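Local atomic coordinates of putative amidohydrolase/peptidase (Burkholderia cenocepacia, PDB entry 4WJB), a protein that probably hydrolyses carbon-nitrogen bonds other than peptide bonds as a zinc-dependent member of the peptidase M20 family. Residues A[68-80]-A[180-194]. Sequence-based numbering, arbitrary orientation.
With EDO (1,2-ethanediol), chain I.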
# COMPACT_ATOMS: atom_id res chain seq x y z
N THR A 68 49.08 -22.87 10.09
CA THR A 68 49.58 -22.47 8.79
C THR A 68 48.46 -21.77 8.02
O THR A 68 47.41 -22.36 7.77
CB THR A 68 50.10 -23.66 7.98
OG1 THR A 68 51.18 -24.29 8.68
CG2 THR A 68 50.60 -23.20 6.61
N VAL A 69 48.68 -20.52 7.65
CA VAL A 69 47.66 -19.72 6.97
C VAL A 69 47.84 -19.75 5.45
O VAL A 69 48.95 -19.59 4.95
CB VAL A 69 47.68 -18.25 7.47
CG1 VAL A 69 46.86 -17.36 6.55
CG2 VAL A 69 47.17 -18.18 8.90
N ARG A 70 46.75 -19.99 4.73
CA ARG A 70 46.76 -19.89 3.28
C ARG A 70 45.60 -19.00 2.85
O ARG A 70 44.63 -18.84 3.59
CB ARG A 70 46.66 -21.28 2.63
CG ARG A 70 45.32 -21.97 2.83
CD ARG A 70 45.34 -23.41 2.32
NE ARG A 70 44.02 -24.02 2.35
CZ ARG A 70 43.48 -24.61 3.41
NH1 ARG A 70 44.16 -24.67 4.56
NH2 ARG A 70 42.26 -25.13 3.34
N VAL A 71 45.72 -18.41 1.66
CA VAL A 71 44.68 -17.53 1.13
C VAL A 71 44.34 -17.96 -0.30
O VAL A 71 45.25 -18.20 -1.10
CB VAL A 71 45.12 -16.05 1.14
CG1 VAL A 71 44.01 -15.14 0.64
CG2 VAL A 71 45.57 -15.63 2.54
N ASP A 72 43.06 -18.06 -0.65
CA ASP A 72 42.71 -18.46 -2.01
C ASP A 72 42.40 -17.24 -2.89
O ASP A 72 42.48 -16.10 -2.43
CB ASP A 72 41.54 -19.48 -2.01
CG ASP A 72 40.20 -18.88 -1.58
OD1 ASP A 72 40.00 -17.64 -1.64
OD2 ASP A 72 39.31 -19.68 -1.20
N ARG A 73 42.03 -17.50 -4.14
CA ARG A 73 41.91 -16.43 -5.13
C ARG A 73 40.71 -15.51 -4.86
O ARG A 73 40.64 -14.42 -5.42
CB ARG A 73 41.82 -17.04 -6.53
CG ARG A 73 43.07 -17.84 -6.92
CD ARG A 73 42.93 -18.49 -8.28
NE ARG A 73 43.05 -17.52 -9.37
CZ ARG A 73 42.87 -17.82 -10.65
NH1 ARG A 73 42.53 -19.06 -11.01
NH2 ARG A 73 43.01 -16.88 -11.58
N MET A 74 39.80 -15.95 -4.00
CA MET A 74 38.68 -15.10 -3.60
C MET A 74 38.97 -14.41 -2.27
O MET A 74 38.09 -13.75 -1.70
CB MET A 74 37.38 -15.92 -3.51
CG MET A 74 36.69 -16.08 -4.86
SD MET A 74 36.17 -14.49 -5.58
CE MET A 74 34.77 -14.09 -4.53
N GLY A 75 40.19 -14.56 -1.79
CA GLY A 75 40.62 -13.93 -0.55
C GLY A 75 40.13 -14.62 0.71
O GLY A 75 40.24 -14.08 1.80
N ASN A 76 39.57 -15.82 0.55
CA ASN A 76 39.20 -16.61 1.71
C ASN A 76 40.45 -16.97 2.50
O ASN A 76 41.46 -17.37 1.92
CB ASN A 76 38.46 -17.88 1.30
CG ASN A 76 37.17 -17.59 0.56
OD1 ASN A 76 36.43 -16.67 0.91
ND2 ASN A 76 36.90 -18.38 -0.48
N VAL A 77 40.39 -16.81 3.82
CA VAL A 77 41.55 -17.05 4.66
C VAL A 77 41.35 -18.34 5.43
O VAL A 77 40.34 -18.50 6.12
CB VAL A 77 41.79 -15.88 5.63
CG1 VAL A 77 43.05 -16.10 6.45
CG2 VAL A 77 41.88 -14.56 4.86
N PHE A 78 42.32 -19.25 5.33
CA PHE A 78 42.26 -20.53 6.02
C PHE A 78 43.44 -20.68 6.97
O PHE A 78 44.59 -20.67 6.53
CB PHE A 78 42.26 -21.71 5.03
CG PHE A 78 41.18 -21.65 4.00
CD1 PHE A 78 41.37 -20.95 2.82
CD2 PHE A 78 39.98 -22.31 4.20
CE1 PHE A 78 40.38 -20.90 1.85
CE2 PHE A 78 38.98 -22.26 3.24
CZ PHE A 78 39.18 -21.55 2.07
N ALA A 79 43.15 -20.82 8.26
CA ALA A 79 44.19 -21.09 9.24
C ALA A 79 44.16 -22.56 9.61
O ALA A 79 43.18 -23.02 10.19
CB ALA A 79 44.00 -20.23 10.48
N ARG A 80 45.21 -23.30 9.28
CA ARG A 80 45.17 -24.74 9.50
C ARG A 80 45.96 -25.19 10.72
O ARG A 80 47.16 -24.95 10.82
CB ARG A 80 45.69 -25.48 8.26
CG ARG A 80 45.85 -26.99 8.50
CD ARG A 80 45.94 -27.77 7.19
NE ARG A 80 44.69 -27.72 6.44
CZ ARG A 80 44.39 -28.53 5.44
NH1 ARG A 80 45.26 -29.47 5.06
NH2 ARG A 80 43.23 -28.42 4.81
N LEU A 180 40.93 -7.15 -3.58
CA LEU A 180 41.74 -8.22 -3.01
C LEU A 180 43.23 -7.93 -3.21
O LEU A 180 44.04 -8.09 -2.30
CB LEU A 180 41.38 -9.57 -3.64
CG LEU A 180 40.06 -10.20 -3.18
CD1 LEU A 180 39.77 -11.48 -3.96
CD2 LEU A 180 40.08 -10.47 -1.68
N GLU A 181 43.57 -7.49 -4.42
CA GLU A 181 44.96 -7.18 -4.74
C GLU A 181 45.45 -5.99 -3.92
O GLU A 181 46.58 -5.97 -3.45
CB GLU A 181 45.12 -6.91 -6.24
CG GLU A 181 46.56 -6.77 -6.69
CD GLU A 181 46.67 -6.54 -8.18
OE1 GLU A 181 45.62 -6.52 -8.87
OE2 GLU A 181 47.81 -6.40 -8.68
N ARG A 182 44.58 -4.99 -3.75
CA ARG A 182 44.93 -3.78 -3.02
C ARG A 182 45.30 -4.07 -1.57
O ARG A 182 46.28 -3.53 -1.06
CB ARG A 182 43.77 -2.77 -3.06
CG ARG A 182 44.10 -1.42 -2.45
CD ARG A 182 42.87 -0.49 -2.40
NE ARG A 182 41.86 -0.98 -1.47
CZ ARG A 182 41.88 -0.75 -0.16
NH1 ARG A 182 42.87 -0.03 0.37
NH2 ARG A 182 40.92 -1.23 0.62
N ILE A 183 44.52 -4.92 -0.90
CA ILE A 183 44.74 -5.16 0.52
C ILE A 183 45.61 -6.39 0.79
O ILE A 183 45.84 -6.74 1.94
CB ILE A 183 43.41 -5.32 1.29
CG1 ILE A 183 42.68 -6.59 0.86
CG2 ILE A 183 42.54 -4.08 1.10
CD1 ILE A 183 41.62 -7.03 1.84
N GLY A 184 46.11 -7.02 -0.27
CA GLY A 184 47.08 -8.09 -0.12
C GLY A 184 46.49 -9.46 0.16
O GLY A 184 47.16 -10.32 0.74
N TYR A 185 45.24 -9.67 -0.26
CA TYR A 185 44.57 -10.96 -0.10
C TYR A 185 44.12 -11.58 -1.42
O TYR A 185 43.18 -12.38 -1.46
CB TYR A 185 43.38 -10.81 0.86
CG TYR A 185 43.83 -10.77 2.30
CD1 TYR A 185 44.19 -9.56 2.90
CD2 TYR A 185 43.94 -11.93 3.05
CE1 TYR A 185 44.62 -9.52 4.21
CE2 TYR A 185 44.37 -11.90 4.37
CZ TYR A 185 44.71 -10.69 4.94
OH TYR A 185 45.15 -10.65 6.25
N ALA A 186 44.80 -11.22 -2.51
CA ALA A 186 44.64 -11.94 -3.76
C ALA A 186 45.49 -13.20 -3.68
O ALA A 186 46.60 -13.25 -4.20
CB ALA A 186 45.04 -11.09 -4.96
N GLY A 187 44.96 -14.21 -2.99
CA GLY A 187 45.69 -15.44 -2.71
C GLY A 187 45.94 -16.31 -3.92
O GLY A 187 45.33 -16.12 -4.97
N ALA A 188 46.84 -17.28 -3.75
CA ALA A 188 47.25 -18.15 -4.84
C ALA A 188 46.47 -19.47 -4.87
O ALA A 188 46.45 -20.15 -5.89
CB ALA A 188 48.75 -18.44 -4.74
N GLU A 189 45.85 -19.84 -3.75
CA GLU A 189 45.19 -21.14 -3.64
C GLU A 189 43.93 -21.21 -4.49
O GLU A 189 43.22 -20.22 -4.65
CB GLU A 189 44.84 -21.46 -2.19
CG GLU A 189 46.02 -21.52 -1.23
CD GLU A 189 46.95 -22.69 -1.50
OE1 GLU A 189 46.50 -23.71 -2.07
OE2 GLU A 189 48.13 -22.59 -1.14
N PRO A 190 43.66 -22.39 -5.06
CA PRO A 190 42.39 -22.60 -5.74
C PRO A 190 41.23 -22.42 -4.76
O PRO A 190 41.38 -22.72 -3.57
CB PRO A 190 42.48 -24.04 -6.25
CG PRO A 190 43.93 -24.36 -6.26
CD PRO A 190 44.52 -23.59 -5.12
N VAL A 191 40.11 -21.91 -5.25
CA VAL A 191 38.93 -21.72 -4.42
C VAL A 191 38.08 -22.98 -4.43
O VAL A 191 37.48 -23.32 -5.45
CB VAL A 191 38.07 -20.53 -4.91
CG1 VAL A 191 36.96 -20.24 -3.92
CG2 VAL A 191 38.94 -19.28 -5.11
N GLY A 192 38.04 -23.69 -3.31
CA GLY A 192 37.28 -24.92 -3.23
C GLY A 192 37.86 -26.02 -4.11
O GLY A 192 39.03 -25.96 -4.50
N GLY A 193 37.03 -27.01 -4.40
CA GLY A 193 37.43 -28.09 -5.29
C GLY A 193 38.25 -29.20 -4.63
O GLY A 193 38.88 -30.00 -5.33
N TYR A 194 38.26 -29.25 -3.31
CA TYR A 194 38.97 -30.31 -2.59
C TYR A 194 38.07 -30.91 -1.51
O TYR A 194 37.17 -30.24 -1.02
CB TYR A 194 40.28 -29.78 -1.98
CG TYR A 194 40.08 -28.66 -1.00
CD1 TYR A 194 39.81 -28.92 0.34
CD2 TYR A 194 40.16 -27.33 -1.40
CE1 TYR A 194 39.61 -27.89 1.25
CE2 TYR A 194 39.96 -26.30 -0.50
CZ TYR A 194 39.69 -26.58 0.82
OH TYR A 194 39.51 -25.56 1.71
C1 EDO I . 43.05 -29.44 1.43
O1 EDO I . 43.14 -30.02 2.74
C2 EDO I . 43.93 -28.20 1.34
O2 EDO I . 43.68 -27.54 0.10
O HOH W 1 39.83 -22.39 -1.21
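D72 and E189 bring two backbones together in a single beta bridge, through which the loop after helix 176-183 is joined to the turn of the edge hairpin 68-71/77-81, in the zinc-binding domain of the M20 fold. E189 N donates to V71 O at 3.2 Å, meeting the oxygen in its carbonyl plane on a lone pair (N-H...O 162°), and R73 N returns a weaker, bent bond to E189 O. G187 CA makes a CA-H...O contact with V71 O at 3.2 Å, and its N gives a weak hydrogen bond to D72 O.

The turn illustrates how one carboxylate can shape a hairpin end. D72 to G75 form a type I turn, and D72 OD1 closes an Asx turn by accepting from M74 N at 2.9 Å; N76 N reaches the same oxygen from the opposite face of the carboxylate. D72 OD2 takes N76 ND2 on its syn lone pair, while N76 OD1 is bonded to S152 and T139. A water donates to D72 OD2 and P190 O and accepts from G192 N, bridging the turn to the partner loop. V191 lies against this hydrogen-bonded turn with both branches: CG1 is 3.6 Å from D72 OD2, and CG2 touches M74 CG.

Beyond the turn, L180 spreads its methyls over the R73–G75 backbone, whereas the Y185 ring receives V71 CG1 at its edge and packs against V77 CG2 at 3.7 Å from CE2; its hydroxyl bonds D56. Towards the strands, R70 runs extended from CG to NE, its guanidinium lying over F78 CB, and NH2 donates in plane to Y194 OH at 3.2 Å while also forming a salt bridge with D134. A 1,2-ethanediol, probably from the crystallisation liquor, lies over the Y194 ring and accepts from R80 NH2.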